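Local coordinates for protein intracellular protease/amidase (Salmonella enterica subsp. enterica serovar Typhimurium, PDB 4K2H) that binds zinc and belongs to the DJ-1/PfpI superfamily; its function is not established but it may act as a peptidase, at residues Arg28-Asp33 with Ala175-Gln180; Glu35-Ala40 with Ala55-Ser60; Gln64-Ala69 with Ala93-Ala98; Gly121-Cys126 with Pro143-Gly148. The protein carries 1 engineered substitution. All blocks are in the same frame, centred on the assembly; numbering follows the deposited sequence.

Interaction 1. Residues Arg28-Asp33 with Ala175-Gln180; sequences RRLHID and APVREQ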
loop_
_atom_site.group_PDB
_atom_site.type_symbol
_atom_site.label_atom_id
_atom_site.label_comp_id
_atom_site.label_asym_id
_atom_site.label_seq_id
_atom_site.Cartn_x
_atom_site.Cartn_y
_atom_site.Cartn_z
ATOM N N ARG A 28 8.716 6.691 5.342
ATOM C CA ARG A 28 8.258 7.739 6.240
ATOM C C ARG A 28 8.181 7.257 7.691
ATOM O O ARG A 28 8.316 8.066 8.598
ATOM C CB ARG A 28 6.914 8.378 5.770
ATOM C CG ARG A 28 7.109 9.545 4.807
ATOM C CD ARG A 28 5.808 10.128 4.216
ATOM N NE ARG A 28 6.056 11.155 3.183
ATOM C CZ ARG A 28 5.177 11.610 2.282
ATOM N NH1 ARG A 28 3.919 11.158 2.203
ATOM N NH2 ARG A 28 5.576 12.519 1.400
ATOM N N ARG A 29 7.999 5.959 7.931
ATOM C CA ARG A 29 8.066 5.448 9.314
ATOM C C ARG A 29 9.461 5.647 9.883
ATOM O O ARG A 29 9.614 5.913 11.068
ATOM C CB ARG A 29 7.728 3.969 9.404
ATOM C CG ARG A 29 6.253 3.671 9.525
ATOM C CD ARG A 29 5.990 2.217 9.282
ATOM N NE ARG A 29 4.619 2.016 8.869
ATOM C CZ ARG A 29 3.591 1.930 9.698
ATOM N NH1 ARG A 29 3.771 1.998 11.003
ATOM N NH2 ARG A 29 2.362 1.768 9.198
ATOM N N LEU A 30 10.469 5.528 9.025
ATOM C CA LEU A 30 11.870 5.766 9.408
ATOM C C LEU A 30 12.271 7.219 9.300
ATOM O O LEU A 30 13.444 7.502 9.209
ATOM C CB LEU A 30 12.771 4.969 8.491
ATOM C CG LEU A 30 12.570 3.477 8.669
ATOM C CD1 LEU A 30 13.040 2.741 7.448
ATOM C CD2 LEU A 30 13.315 3.015 9.916
ATOM N N HIS A 31 11.298 8.133 9.228
ATOM C CA HIS A 31 11.570 9.556 9.121
ATOM C C HIS A 31 12.553 9.905 7.994
ATOM O O HIS A 31 13.209 10.927 8.056
ATOM C CB HIS A 31 12.113 10.100 10.455
ATOM C CG HIS A 31 11.275 9.747 11.646
ATOM N ND1 HIS A 31 10.134 10.441 11.982
ATOM C CD2 HIS A 31 11.416 8.777 12.584
ATOM C CE1 HIS A 31 9.603 9.916 13.072
ATOM N NE2 HIS A 31 10.361 8.905 13.457
ATOM N N ILE A 32 12.657 9.057 6.974
ATOM C CA ILE A 32 13.311 9.435 5.718
ATOM C C ILE A 32 12.378 10.396 4.975
ATOM O O ILE A 32 11.194 10.128 4.849
ATOM C CB ILE A 32 13.634 8.201 4.861
ATOM C CG1 ILE A 32 14.646 7.315 5.604
ATOM C CG2 ILE A 32 14.137 8.599 3.483
ATOM C CD1 ILE A 32 14.892 5.972 4.959
ATOM N N ASP A 33 12.900 11.529 4.523
ATOM C CA ASP A 33 12.116 12.505 3.747
ATOM C C ASP A 33 11.659 11.913 2.429
ATOM O O ASP A 33 12.496 11.421 1.665
ATOM C CB ASP A 33 12.993 13.687 3.407
ATOM C CG ASP A 33 12.564 14.919 4.066
ATOM O OD1 ASP A 33 12.416 14.929 5.303
ATOM O OD2 ASP A 33 12.394 15.904 3.324
ATOM N N ALA A 175 19.799 -1.612 11.764
ATOM C CA ALA A 175 19.142 -1.717 13.083
ATOM C C ALA A 175 17.818 -0.959 13.177
ATOM O O ALA A 175 16.803 -1.519 13.616
ATOM C CB ALA A 175 20.095 -1.282 14.204
ATOM N N PRO A 176 17.807 0.316 12.763
ATOM C CA PRO A 176 16.534 1.020 12.838
ATOM C C PRO A 176 15.504 0.418 11.869
ATOM O O PRO A 176 14.312 0.407 12.173
ATOM C CB PRO A 176 16.886 2.462 12.453
ATOM C CG PRO A 176 18.377 2.523 12.430
ATOM C CD PRO A 176 18.855 1.135 12.149
ATOM N N VAL A 177 15.987 -0.115 10.749
ATOM C CA VAL A 177 15.138 -0.785 9.770
ATOM C C VAL A 177 14.496 -2.040 10.340
ATOM O O VAL A 177 13.276 -2.145 10.372
ATOM C CB VAL A 177 15.915 -1.182 8.509
ATOM C CG1 VAL A 177 14.996 -1.886 7.539
ATOM C CG2 VAL A 177 16.541 0.038 7.877
ATOM N N ARG A 178 15.325 -2.991 10.762
ATOM C CA ARG A 178 14.859 -4.208 11.430
ATOM C C ARG A 178 13.897 -3.907 12.575
ATOM O O ARG A 178 12.946 -4.635 12.795
ATOM C CB ARG A 178 16.039 -5.008 11.955
ATOM C CG ARG A 178 15.625 -6.256 12.711
ATOM C CD ARG A 178 16.682 -7.346 12.654
ATOM N NE ARG A 178 16.833 -7.873 11.294
ATOM C CZ ARG A 178 17.899 -7.694 10.508
ATOM N NH1 ARG A 178 17.909 -8.227 9.288
ATOM N NH2 ARG A 178 18.957 -6.994 10.917
ATOM N N GLU A 179 14.147 -2.824 13.289
ATOM C CA GLU A 179 13.284 -2.426 14.382
ATOM C C GLU A 179 11.898 -1.994 13.893
ATOM O O GLU A 179 10.908 -2.293 14.545
ATOM C CB GLU A 179 13.945 -1.308 15.177
ATOM C CG GLU A 179 13.141 -0.843 16.378
ATOM C CD GLU A 179 14.000 -0.311 17.527
ATOM O OE1 GLU A 179 15.256 -0.383 17.465
ATOM O OE2 GLU A 179 13.398 0.178 18.507
ATOM N N GLN A 180 11.830 -1.300 12.754
ATOM C CA GLN A 180 10.534 -0.936 12.164
ATOM C C GLN A 180 9.813 -2.151 11.613
ATOM O O GLN A 180 8.626 -2.300 11.813
ATOM C CB GLN A 180 10.679 0.103 11.039
ATOM C CG GLN A 180 10.512 1.538 11.490
ATOM C CD GLN A 180 9.171 1.803 12.151
ATOM O OE1 GLN A 180 8.110 1.344 11.693
ATOM N NE2 GLN A 180 9.213 2.535 13.242
#
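Surface contact between two helices far apart in sequence: L30 and R29, where helix 17-29 runs out, lie against Q180, V177 and P176 of helix 174-183 near the C-terminus. L30 and Q180, which bury most of the surface, slide past each other in opposite directions, and CD2 of L30 comes to rest 3.5 Å from CG of Q180. The same methyl sits 3.6 Å from O of P176, while CD1 of L30 turns to CG2 of V177 at 4.4 Å. Helix 17-29 ends in a Schellman motif with H31, at positive phi (51°), as its C-prime residue; H31 N bonds R28 O at 3.0 Å. L30 is the first residue to leave helical geometry, and the end of its side chain reaches the second helix. R29 crosses Q180 at about a right angle. The Q180 side chain is bent at chi2 (-58°), which carries OE1 to the aliphatic part of R29, 3.3 Å from CD, near the guanidinium plane at its edge. OE1 is buried here with no hydrogen-bonding partner in the model. R29 NE forms a salt bridge with D25, a residue known to bind zinc though it holds none in this chain; separately, a bound zinc ion lies about 4 Å from the R29 side chain.

Interaction 2. Residues Glu35-Ala40 with Ala55-Ser60; sequences ETLACA and ADSTLS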
loop_
_atom_site.group_PDB
_atom_site.type_symbol
_atom_site.label_atom_id
_atom_site.label_comp_id
_atom_site.label_asym_id
_atom_site.label_seq_id
_atom_site.Cartn_x
_atom_site.Cartn_y
_atom_site.Cartn_z
ATOM N N GLU A 35 9.246 12.760 -1.084
ATOM C CA GLU A 35 8.395 13.610 -1.932
ATOM C C GLU A 35 7.815 12.812 -3.083
ATOM O O GLU A 35 8.551 12.235 -3.871
ATOM C CB GLU A 35 9.181 14.775 -2.499
ATOM C CG GLU A 35 8.865 16.108 -1.862
ATOM C CD GLU A 35 9.436 17.283 -2.637
ATOM O OE1 GLU A 35 10.230 17.099 -3.577
ATOM O OE2 GLU A 35 9.057 18.414 -2.303
ATOM N N THR A 36 6.492 12.749 -3.152
ATOM C CA THR A 36 5.827 12.182 -4.319
ATOM C C THR A 36 5.855 13.260 -5.415
ATOM O O THR A 36 5.547 14.430 -5.172
ATOM C CB THR A 36 4.372 11.753 -3.995
ATOM O OG1 THR A 36 3.662 12.838 -3.413
ATOM C CG2 THR A 36 4.361 10.669 -2.994
ATOM N N LEU A 37 6.265 12.870 -6.608
ATOM C CA LEU A 37 6.331 13.787 -7.715
ATOM C C LEU A 37 5.501 13.257 -8.868
ATOM O O LEU A 37 5.748 12.153 -9.371
ATOM C CB LEU A 37 7.780 13.940 -8.170
ATOM C CG LEU A 37 8.769 14.434 -7.092
ATOM C CD1 LEU A 37 10.158 14.670 -7.689
ATOM C CD2 LEU A 37 8.310 15.699 -6.366
ATOM N N ALA A 38 4.547 14.054 -9.318
ATOM C CA ALA A 38 3.832 13.757 -10.547
ATOM C C ALA A 38 4.683 14.157 -11.739
ATOM O O ALA A 38 5.550 14.996 -11.620
ATOM C CB ALA A 38 2.509 14.514 -10.587
ATOM N N CYS A 39 4.428 13.597 -12.900
ATOM C CA CYS A 39 5.410 13.736 -13.984
ATOM C C CYS A 39 5.078 14.690 -15.110
ATOM O O CYS A 39 5.964 15.070 -15.876
ATOM C CB CYS A 39 5.756 12.356 -14.508
ATOM S SG CYS A 39 6.480 11.430 -13.137
ATOM N N ALA A 40 3.833 15.105 -15.214
ATOM C CA ALA A 40 3.488 16.080 -16.222
ATOM C C ALA A 40 2.893 17.311 -15.518
ATOM O O ALA A 40 3.455 17.776 -14.518
ATOM C CB ALA A 40 2.537 15.455 -17.247
ATOM N N ALA A 55 -0.002 14.246 -5.489
ATOM C CA ALA A 55 1.459 14.326 -5.294
ATOM C C ALA A 55 1.928 15.553 -4.522
ATOM O O ALA A 55 1.327 16.633 -4.579
ATOM C CB ALA A 55 2.205 14.229 -6.632
ATOM N N ASP A 56 3.023 15.401 -3.808
ATOM C CA ASP A 56 3.625 16.547 -3.105
ATOM C C ASP A 56 4.036 17.659 -4.082
ATOM O O ASP A 56 3.856 18.855 -3.812
ATOM C CB ASP A 56 4.819 16.109 -2.258
ATOM C CG ASP A 56 4.429 15.162 -1.139
ATOM O OD1 ASP A 56 3.396 15.406 -0.520
ATOM O OD2 ASP A 56 5.125 14.151 -0.881
ATOM N N SER A 57 4.551 17.277 -5.242
ATOM C CA SER A 57 5.009 18.279 -6.188
ATOM C C SER A 57 5.087 17.647 -7.559
ATOM O O SER A 57 4.509 16.588 -7.784
ATOM C CB SER A 57 6.359 18.843 -5.699
ATOM O OG SER A 57 6.989 19.661 -6.656
ATOM N N THR A 58 5.820 18.279 -8.472
ATOM C CA THR A 58 5.931 17.793 -9.830
ATOM C C THR A 58 7.367 17.793 -10.225
ATOM O O THR A 58 8.191 18.472 -9.618
ATOM C CB THR A 58 5.152 18.677 -10.835
ATOM O OG1 THR A 58 5.672 20.010 -10.820
ATOM C CG2 THR A 58 3.695 18.738 -10.492
ATOM N N LEU A 59 7.660 17.022 -11.262
ATOM C CA LEU A 59 8.997 16.904 -11.784
ATOM C C LEU A 59 9.473 18.245 -12.276
ATOM O O LEU A 59 10.658 18.607 -12.096
ATOM C CB LEU A 59 8.989 15.908 -12.943
ATOM C CG LEU A 59 9.988 14.786 -12.989
ATOM C CD1 LEU A 59 10.150 14.129 -11.635
ATOM C CD2 LEU A 59 9.496 13.783 -14.023
ATOM N N SER A 60 8.544 18.999 -12.864
ATOM C CA SER A 60 8.849 20.332 -13.398
ATOM C C SER A 60 9.370 21.312 -12.350
ATOM O O SER A 60 10.100 22.222 -12.693
ATOM C CB SER A 60 7.630 20.921 -14.098
ATOM O OG SER A 60 6.570 21.103 -13.169
HETATM O O HOH W 1 6.117 17.949 -13.842
HETATM O O HOH W 2 4.026 20.633 -13.816
#
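The carboxylates of D56 and E35 are the flat groups here, their planes 31° apart and their chains passing at a slant, with CG of E35 4.1 Å from CB of D56. OD2 of D56 takes the backbone N-H of T36 from its anti side, tilted 31° out of the carboxylate plane, in a nearly straight bond of 3.0 Å. R28 of the preceding helix forms a salt bridge with the same oxygen, a pairing that would be expected to favour the charged form; the E35 carboxylate turns instead to R62. T36 completes the exchange: with chi1 at 53° its OG1 stands between the backbone N and the carbonyl carbon, where it receives the N-H of D56 at 2.7 Å. Beyond this pair of side chains the backbones take over. S57 N bonds T36 O, A38 N bonds S57 O at 3.0 Å, and L59 N hydrogen-bonds A38 O at 2.9 Å, almost along the C=O axis. The CB atoms of A38 and A55 meet at 4.0 Å, whereas L37 and L59 cross at about a right angle, CD1 to CD1, under helix 86-97. C39 adds its SG against CD2 of L59. Where the chains diverge, two waters link A40 O to S60, one to its N and the other to its OG. Parallel bridges L37-S57 and A38-T58 thus attach the short strand 57-58 as the outermost strand, next to 33-38, of the parallel sheet in this DJ-1/PfpI alpha/beta fold.

Interaction 3. Residues Gln64-Ala69 with Ala93-Ala98; sequences QALFDA and ARHDAA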
loop_
_atom_site.group_PDB
_atom_site.type_symbol
_atom_site.label_atom_id
_atom_site.label_comp_id
_atom_site.label_asym_id
_atom_site.label_seq_id
_atom_site.Cartn_x
_atom_site.Cartn_y
_atom_site.Cartn_z
ATOM N N GLN A 64 16.533 20.755 -10.848
ATOM C CA GLN A 64 17.909 20.818 -10.283
ATOM C C GLN A 64 18.024 20.168 -8.909
ATOM O O GLN A 64 19.098 20.220 -8.295
ATOM C CB GLN A 64 18.419 22.272 -10.175
ATOM C CG GLN A 64 19.019 22.815 -11.461
ATOM C CD GLN A 64 17.958 23.036 -12.522
ATOM O OE1 GLN A 64 16.976 23.733 -12.281
ATOM N NE2 GLN A 64 18.147 22.440 -13.699
ATOM N N ALA A 65 16.925 19.595 -8.417
ATOM C CA ALA A 65 16.932 18.921 -7.127
ATOM C C ALA A 65 17.575 17.574 -7.298
ATOM O O ALA A 65 17.405 16.919 -8.318
ATOM C CB ALA A 65 15.525 18.743 -6.592
ATOM N N LEU A 66 18.306 17.160 -6.284
ATOM C CA LEU A 66 19.057 15.939 -6.350
ATOM C C LEU A 66 18.728 15.123 -5.119
ATOM O O LEU A 66 19.190 15.406 -4.019
ATOM C CB LEU A 66 20.538 16.282 -6.418
ATOM C CG LEU A 66 21.456 15.168 -6.903
ATOM C CD1 LEU A 66 21.045 14.680 -8.282
ATOM C CD2 LEU A 66 22.901 15.665 -6.923
ATOM N N PHE A 67 17.883 14.130 -5.322
ATOM C CA PHE A 67 17.435 13.222 -4.294
ATOM C C PHE A 67 18.473 12.124 -4.098
ATOM O O PHE A 67 19.254 11.829 -5.002
ATOM C CB PHE A 67 16.054 12.609 -4.701
ATOM C CG PHE A 67 14.944 13.610 -4.718
ATOM C CD1 PHE A 67 14.152 13.806 -3.598
ATOM C CD2 PHE A 67 14.725 14.400 -5.824
ATOM C CE1 PHE A 67 13.164 14.785 -3.577
ATOM C CE2 PHE A 67 13.703 15.343 -5.833
ATOM C CZ PHE A 67 12.937 15.547 -4.703
ATOM N N ASP A 68 18.448 11.499 -2.928
ATOM C CA ASP A 68 19.338 10.387 -2.626
ATOM C C ASP A 68 18.828 9.108 -3.251
ATOM O O ASP A 68 19.619 8.180 -3.511
ATOM C CB ASP A 68 19.484 10.219 -1.120
ATOM C CG ASP A 68 20.094 11.447 -0.460
ATOM O OD1 ASP A 68 21.288 11.743 -0.703
ATOM O OD2 ASP A 68 19.375 12.136 0.276
ATOM N N ALA A 69 17.511 9.041 -3.466
ATOM C CA ALA A 69 16.925 7.913 -4.180
ATOM C C ALA A 69 15.736 8.325 -4.997
ATOM O O ALA A 69 15.011 9.259 -4.637
ATOM C CB ALA A 69 16.507 6.822 -3.221
ATOM N N ALA A 93 18.255 10.016 -15.522
ATOM C CA ALA A 93 19.604 9.885 -16.075
ATOM C C ALA A 93 20.570 10.689 -15.214
ATOM O O ALA A 93 21.647 10.209 -14.859
ATOM C CB ALA A 93 19.660 10.327 -17.526
ATOM N N ARG A 94 20.134 11.888 -14.836
ATOM C CA ARG A 94 20.931 12.776 -14.036
ATOM C C ARG A 94 21.259 12.166 -12.671
ATOM O O ARG A 94 22.404 12.213 -12.217
ATOM C CB ARG A 94 20.184 14.099 -13.886
ATOM C CG ARG A 94 20.878 15.139 -13.024
ATOM C CD ARG A 94 20.190 16.494 -13.152
ATOM N NE ARG A 94 18.767 16.454 -12.808
ATOM C CZ ARG A 94 18.275 16.533 -11.576
ATOM N NH1 ARG A 94 16.951 16.507 -11.389
ATOM N NH2 ARG A 94 19.075 16.647 -10.524
ATOM N N HIS A 95 20.247 11.623 -12.005
ATOM C CA HIS A 95 20.448 10.987 -10.717
ATOM C C HIS A 95 21.362 9.778 -10.864
ATOM O O HIS A 95 22.211 9.529 -10.009
ATOM C CB HIS A 95 19.115 10.568 -10.067
ATOM C CG HIS A 95 18.364 11.702 -9.453
ATOM N ND1 HIS A 95 17.668 12.613 -10.205
ATOM C CD2 HIS A 95 18.229 12.103 -8.171
ATOM C CE1 HIS A 95 17.118 13.522 -9.420
ATOM N NE2 HIS A 95 17.454 13.237 -8.178
ATOM N N ASP A 96 21.185 9.026 -11.933
ATOM C CA ASP A 96 21.985 7.855 -12.139
ATOM C C ASP A 96 23.458 8.269 -12.267
ATOM O O ASP A 96 24.319 7.677 -11.617
ATOM C CB ASP A 96 21.523 7.078 -13.363
ATOM C CG ASP A 96 21.935 5.621 -13.324
ATOM O OD1 ASP A 96 22.681 5.184 -12.403
ATOM O OD2 ASP A 96 21.495 4.900 -14.233
ATOM N N ALA A 97 23.724 9.315 -13.038
ATOM C CA ALA A 97 25.101 9.704 -13.337
ATOM C C ALA A 97 25.775 10.309 -12.099
ATOM O O ALA A 97 26.999 10.330 -12.015
ATOM C CB ALA A 97 25.137 10.688 -14.500
ATOM N N ALA A 98 24.975 10.798 -11.146
ATOM C CA ALA A 98 25.503 11.310 -9.884
ATOM C C ALA A 98 25.607 10.223 -8.811
ATOM O O ALA A 98 25.773 10.531 -7.660
ATOM C CB ALA A 98 24.639 12.457 -9.390
#
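R94 grips the carbonyl of A65 end-on, both terminal nitrogens bonding the one oxygen: NH2 at 2.8 Å, from above the carbonyl plane, and NH1 at 3.1 Å, within that plane. A65 O in turn lies almost exactly in the plane of the guanidinium. Two residues along the loop, the backbone N-H of F67 points to NE2 of H95 at 3.0 Å (157° at the hydrogen), close to the plane of the imidazole. NE2 therefore acts as the acceptor, and it also sits in plane at the edge of the F67 ring. Between these polar anchors L66 lays CD1 over a face of the H95 ring, a CH-pi contact 4.0 Å from the centroid; this methyl also reaches CB of A98 and lies 3.6 Å from NH2 of R94.

The next layer fixes these groups. The R94 chain runs out extended and then bends at chi3 (57°), which brings the guanidinium beside its helical neighbour: ND1 of H95 lies over one face and CA of Q64 over the opposite one. H95 ND1 hydrogen-bonds the carbonyl of F91 one turn back, setting the ring's rotation and leaving NE2 directed at the loop. Farther out, the F67 ring packs on E35 and L37 of strand 33-38, and H95 rests on I102 of strand 101-104. Through R94 and H95 the loop leading into strand 69-72 is tied to the C-terminal end of helix 86-97.

Interaction 4. Residues Gly121-Cys126 with Pro143-Gly148; sequences GRRYVC and PVVEDG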
loop_
_atom_site.group_PDB
_atom_site.type_symbol
_atom_site.label_atom_id
_atom_site.label_comp_id
_atom_site.label_asym_id
_atom_site.label_seq_id
_atom_site.Cartn_x
_atom_site.Cartn_y
_atom_site.Cartn_z
ATOM N N GLY A 121 24.188 -2.625 -18.509
ATOM C CA GLY A 121 24.625 -3.987 -18.212
ATOM C C GLY A 121 24.301 -4.462 -16.799
ATOM O O GLY A 121 24.688 -5.553 -16.430
ATOM N N ARG A 122 23.579 -3.680 -15.994
ATOM C CA ARG A 122 23.459 -4.049 -14.583
ATOM C C ARG A 122 22.501 -5.189 -14.335
ATOM O O ARG A 122 21.618 -5.474 -15.156
ATOM C CB ARG A 122 23.099 -2.854 -13.720
ATOM C CG ARG A 122 24.271 -1.904 -13.487
ATOM C CD ARG A 122 23.783 -0.615 -12.850
ATOM N NE ARG A 122 22.840 0.087 -13.742
ATOM C CZ ARG A 122 22.433 1.337 -13.567
ATOM N NH1 ARG A 122 22.887 2.061 -12.555
ATOM N NH2 ARG A 122 21.595 1.885 -14.430
ATOM N N ARG A 123 22.714 -5.867 -13.203
ATOM C CA ARG A 123 21.796 -6.896 -12.731
ATOM C C ARG A 123 20.528 -6.241 -12.182
ATOM O O ARG A 123 20.603 -5.233 -11.498
ATOM C CB ARG A 123 22.453 -7.767 -11.661
ATOM C CG ARG A 123 23.560 -8.669 -12.221
ATOM C CD ARG A 123 24.251 -9.438 -11.112
ATOM N NE ARG A 123 24.987 -8.513 -10.253
ATOM C CZ ARG A 123 24.649 -8.165 -9.011
ATOM N NH1 ARG A 123 25.414 -7.289 -8.352
ATOM N NH2 ARG A 123 23.569 -8.676 -8.413
ATOM N N TYR A 124 19.373 -6.835 -12.487
ATOM C CA TYR A 124 18.081 -6.258 -12.145
ATOM C C TYR A 124 17.043 -7.374 -12.166
ATOM O O TYR A 124 17.285 -8.454 -12.718
ATOM C CB TYR A 124 17.698 -5.159 -13.161
ATOM C CG TYR A 124 17.231 -5.739 -14.469
ATOM C CD1 TYR A 124 15.871 -5.931 -14.702
ATOM C CD2 TYR A 124 18.151 -6.191 -15.441
ATOM C CE1 TYR A 124 15.409 -6.515 -15.862
ATOM C CE2 TYR A 124 17.704 -6.773 -16.622
ATOM C CZ TYR A 124 16.318 -6.929 -16.826
ATOM O OH TYR A 124 15.799 -7.488 -17.979
ATOM N N VAL A 125 15.899 -7.098 -11.549
ATOM C CA VAL A 125 14.725 -7.945 -11.630
ATOM C C VAL A 125 13.538 -7.091 -12.044
ATOM O O VAL A 125 13.534 -5.878 -11.884
ATOM C CB VAL A 125 14.431 -8.660 -10.295
ATOM C CG1 VAL A 125 13.982 -7.694 -9.206
ATOM C CG2 VAL A 125 13.401 -9.767 -10.477
ATOM N N CYS A 126 12.537 -7.744 -12.593
ATOM C CA CYS A 126 11.319 -7.092 -12.954
ATOM C C CYS A 126 10.240 -8.166 -12.872
ATOM O O CYS A 126 10.538 -9.334 -12.574
ATOM C CB CYS A 126 11.446 -6.529 -14.369
ATOM S SG CYS A 126 11.660 -7.807 -15.617
ATOM N N PRO A 143 13.786 -11.590 -5.184
ATOM C CA PRO A 143 12.866 -10.589 -4.649
ATOM C C PRO A 143 13.362 -9.163 -4.823
ATOM O O PRO A 143 12.598 -8.283 -5.253
ATOM C CB PRO A 143 12.782 -10.966 -3.155
ATOM C CG PRO A 143 12.969 -12.455 -3.152
ATOM C CD PRO A 143 13.969 -12.726 -4.253
ATOM N N VAL A 144 14.626 -8.956 -4.461
ATOM C CA VAL A 144 15.288 -7.696 -4.530
ATOM C C VAL A 144 16.705 -7.943 -5.047
ATOM O O VAL A 144 17.416 -8.804 -4.546
ATOM C CB VAL A 144 15.345 -7.029 -3.143
ATOM C CG1 VAL A 144 16.073 -5.695 -3.210
ATOM C CG2 VAL A 144 13.942 -6.797 -2.605
ATOM N N VAL A 145 17.108 -7.177 -6.050
ATOM C CA VAL A 145 18.437 -7.251 -6.641
ATOM C C VAL A 145 19.108 -5.926 -6.421
ATOM O O VAL A 145 18.466 -4.877 -6.631
ATOM C CB VAL A 145 18.327 -7.498 -8.142
ATOM C CG1 VAL A 145 19.698 -7.435 -8.819
ATOM C CG2 VAL A 145 17.659 -8.837 -8.376
ATOM N N GLU A 146 20.369 -5.950 -5.991
ATOM C CA GLU A 146 21.178 -4.735 -5.869
ATOM C C GLU A 146 22.431 -4.814 -6.704
ATOM O O GLU A 146 23.180 -5.806 -6.634
ATOM C CB GLU A 146 21.645 -4.533 -4.449
ATOM C CG GLU A 146 20.539 -4.388 -3.454
ATOM C CD GLU A 146 21.093 -4.224 -2.060
ATOM O OE1 GLU A 146 21.812 -3.224 -1.818
ATOM O OE2 GLU A 146 20.803 -5.099 -1.222
ATOM N N ASP A 147 22.690 -3.764 -7.471
ATOM C CA ASP A 147 23.904 -3.708 -8.264
ATOM C C ASP A 147 24.311 -2.271 -8.399
ATOM O O ASP A 147 23.717 -1.551 -9.192
ATOM C CB ASP A 147 23.681 -4.344 -9.639
ATOM C CG ASP A 147 24.952 -4.372 -10.496
ATOM O OD1 ASP A 147 25.978 -3.798 -10.095
ATOM O OD2 ASP A 147 24.897 -4.943 -11.591
ATOM N N GLY A 148 25.318 -1.865 -7.615
ATOM C CA GLY A 148 25.744 -0.474 -7.552
ATOM C C GLY A 148 24.622 0.386 -6.999
ATOM O O GLY A 148 24.092 0.097 -5.939
HETATM O O HOH W 3 18.805 -3.947 -9.584
#
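D147, R123 and V145 bring together two strands running in nearly opposite directions (172° apart) that belong to different small sheets of this DJ-1/PfpI domain: 123-124 pairs in parallel with 138-139, and 144-147 pairs antiparallel with 150-153. Instead of a ladder of backbone bonds between them, a side chain spans the gap. With its CG anti to the backbone N (chi1 -177°), D147 extends across and uses the anti lone pair of OD2 to accept the N-H of R123 at 2.9 Å, in a nearly straight bond. The R123 chain bends at chi3 and folds its guanidinium over the aspartate, the two planes stacked only 17° apart and CB of D147 beneath one face. NE and OD2 form a long salt bridge of 3.8 Å, purely electrostatic, since the oxygen lies well out of the guanidinium plane. NH1 makes a weak bond to E146 O. V145 packs with both methyls: CG1 against the R123 carbonyl, CG2 against CB of V125 at 3.8 Å. R122, whose CB also touches OD2, directs its guanidinium to L119 and D96. Between the strands, a water sits 2.9 Å from R123 O and 3.1 Å from V145 O.

How the interactions relate
Interaction 1 is the surface member of the set, whereas the other three are partly buried. Interaction 2 is true sheet pairing by backbone bonds; interaction 4 joins strands of two different sheets through side chains and a water; interaction 3 fastens a loop to a helix with arginine and histidine, and interaction 1 relies on van der Waals contact, with a buried amide oxygen and no hydrogen bond across it. Salt bridges connect neighbours: R28 NH2 to D56 OD2 (2.8 Å) between interactions 1 and 2, and D96 OD2 to R122 NH2 (3.0 Å) between 3 and 4. Interactions 2 and 3 meet through F67 reaching strand 33-38, while 2 and 4 lie on opposite sides of the chain's centre.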